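Local coordinates for protein N-isopropylammelide isopropylaminohydrolase (Burkholderia multivorans ATCC 17616, PDB 6NBO) that belongs to the amidohydrolase family of TIM-barrel enzymes and holds two zinc ions in its metal site, at residues A[335-340]-A[378-383]. Sequence-based numbering, arbitrary orientation.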
loop_
_atom_site.group_PDB
_atom_site.type_symbol
_atom_site.label_atom_id
_atom_site.label_comp_id
_atom_site.label_asym_id
_atom_site.label_seq_id
_atom_site.Cartn_x
_atom_site.Cartn_y
_atom_site.Cartn_z
ATOM N N ASP A 335 12.822 11.480 -14.977
ATOM C CA ASP A 335 13.279 10.280 -14.279
ATOM C C ASP A 335 12.925 10.333 -12.793
ATOM O O ASP A 335 12.743 9.283 -12.162
ATOM C CB ASP A 335 14.777 10.044 -14.512
ATOM C CG ASP A 335 15.656 11.237 -14.155
ATOM O OD1 ASP A 335 15.300 12.049 -13.269
ATOM O OD2 ASP A 335 16.738 11.347 -14.769
ATOM N N ALA A 336 12.772 11.536 -12.229
ATOM C CA ALA A 336 12.292 11.635 -10.856
ATOM C C ALA A 336 10.819 11.250 -10.759
ATOM O O ALA A 336 10.409 10.580 -9.803
ATOM C CB ALA A 336 12.514 13.048 -10.313
ATOM N N LEU A 337 10.001 11.673 -11.730
ATOM C CA LEU A 337 8.613 11.217 -11.766
ATOM C C LEU A 337 8.538 9.696 -11.869
ATOM O O LEU A 337 7.640 9.070 -11.301
ATOM C CB LEU A 337 7.874 11.866 -12.935
ATOM C CG LEU A 337 7.120 13.160 -12.576
ATOM C CD1 LEU A 337 8.033 14.141 -11.855
ATOM C CD2 LEU A 337 6.584 13.802 -13.838
ATOM N N GLU A 338 9.474 9.082 -12.592
ATOM C CA GLU A 338 9.473 7.625 -12.669
ATOM C C GLU A 338 9.876 7.002 -11.340
ATOM O O GLU A 338 9.423 5.899 -11.015
ATOM C CB GLU A 338 10.394 7.164 -13.807
ATOM C CG GLU A 338 9.848 7.580 -15.174
ATOM C CD GLU A 338 10.725 7.118 -16.325
ATOM O OE1 GLU A 338 11.444 6.115 -16.159
ATOM O OE2 GLU A 338 10.686 7.762 -17.394
ATOM N N VAL A 339 10.714 7.693 -10.557
ATOM C CA VAL A 339 10.997 7.227 -9.204
ATOM C C VAL A 339 9.728 7.259 -8.366
ATOM O O VAL A 339 9.455 6.340 -7.585
ATOM C CB VAL A 339 12.114 8.068 -8.559
ATOM C CG1 VAL A 339 12.208 7.751 -7.068
ATOM C CG2 VAL A 339 13.436 7.809 -9.253
ATOM N N ALA A 340 8.925 8.314 -8.518
ATOM C CA ALA A 340 7.666 8.364 -7.784
ATOM C C ALA A 340 6.728 7.256 -8.242
ATOM O O ALA A 340 6.068 6.610 -7.417
ATOM C CB ALA A 340 7.007 9.739 -7.944
ATOM N N ALA A 378 1.955 9.953 -17.696
ATOM C CA ALA A 378 0.945 9.166 -16.997
ATOM C C ALA A 378 0.845 9.564 -15.532
ATOM O O ALA A 378 -0.253 9.580 -14.962
ATOM C CB ALA A 378 1.257 7.674 -17.112
ATOM N N VAL A 379 1.983 9.860 -14.893
ATOM C CA VAL A 379 1.948 10.286 -13.493
ATOM C C VAL A 379 1.166 11.594 -13.337
ATOM O O VAL A 379 0.261 11.697 -12.496
ATOM C CB VAL A 379 3.372 10.410 -12.924
ATOM C CG1 VAL A 379 3.335 11.105 -11.552
ATOM C CG2 VAL A 379 4.004 9.028 -12.788
ATOM N N VAL A 380 1.492 12.614 -14.132
ATOM C CA VAL A 380 0.848 13.906 -13.863
ATOM C C VAL A 380 -0.539 14.003 -14.499
ATOM O O VAL A 380 -1.428 14.672 -13.953
ATOM C CB VAL A 380 1.731 15.091 -14.305
ATOM C CG1 VAL A 380 3.126 14.983 -13.699
ATOM C CG2 VAL A 380 1.784 15.214 -15.817
ATOM N N ALA A 381 -0.755 13.372 -15.654
ATOM C CA ALA A 381 -2.050 13.483 -16.312
ATOM C C ALA A 381 -3.073 12.497 -15.772
ATOM O O ALA A 381 -4.277 12.735 -15.925
ATOM C CB ALA A 381 -1.919 13.278 -17.823
ATOM N N ARG A 382 -2.630 11.410 -15.147
ATOM C CA ARG A 382 -3.519 10.389 -14.602
ATOM C C ARG A 382 -4.606 9.972 -15.598
ATOM O O ARG A 382 -5.794 9.984 -15.269
ATOM C CB ARG A 382 -4.149 10.880 -13.306
ATOM C CG ARG A 382 -3.123 11.153 -12.180
ATOM C CD ARG A 382 -3.561 12.328 -11.304
ATOM N NE ARG A 382 -3.386 13.629 -11.951
ATOM C CZ ARG A 382 -4.034 14.732 -11.582
ATOM N NH1 ARG A 382 -4.923 14.674 -10.596
ATOM N NH2 ARG A 382 -3.821 15.888 -12.206
ATOM N N PRO A 383 -4.236 9.600 -16.822
ATOM C CA PRO A 383 -5.261 9.224 -17.802
ATOM C C PRO A 383 -6.106 8.059 -17.303
ATOM O O PRO A 383 -5.646 7.221 -16.529
ATOM C CB PRO A 383 -4.442 8.831 -19.045
ATOM C CG PRO A 383 -3.129 8.421 -18.524
ATOM C CD PRO A 383 -2.875 9.289 -17.302
#
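Two short helices on the outside of the amidohydrolase barrel, 334-342 and 375-381, meet through Leu337, which reaches across to Val379 and Val380. The closest backbones are those of Leu337 and Val379, whose CA atoms lie 6.9 Å apart. Aliphatic side chains suit an interface with no polar bond across it: the leucine is long enough to span the gap to both valines, and Val379 is buried. The leucine divides its contacts. Its methyl CD2 meets CG1 of Val380 at 3.7 Å, the two side chains crossing at about a right angle, while its branch carbon CG faces CG1 of Val379 at 4.4 Å. Val379 has CG1 anti to its backbone N (chi1 169°), which leaves CG2 beside that nitrogen, and from there CG2 lies 3.9 Å from the carbonyl oxygen of Leu337. Val379 also touches Met323 of helix 318-328, a helix that Ala340 meets through Ala326, so both segments pack on a common third helix. The helix ends at Ala381, and Arg382 follows with positive phi. The arginine folds back side-on: NE (3.0 Å) and NH2 (3.2 Å) both donate to the carbonyl oxygen of Val380, which lies close to the guanidinium plane, while NH1 forms a salt bridge with Glu320. A long side chain ending in a flat guanidinium group with several N-H donors suits this place, since it can tie the helix end to helix 318-328. These polar bonds lie apart from the interface; between the two segments the contact is van der Waals and weakly directional, burying 142 Å² with both sides summed.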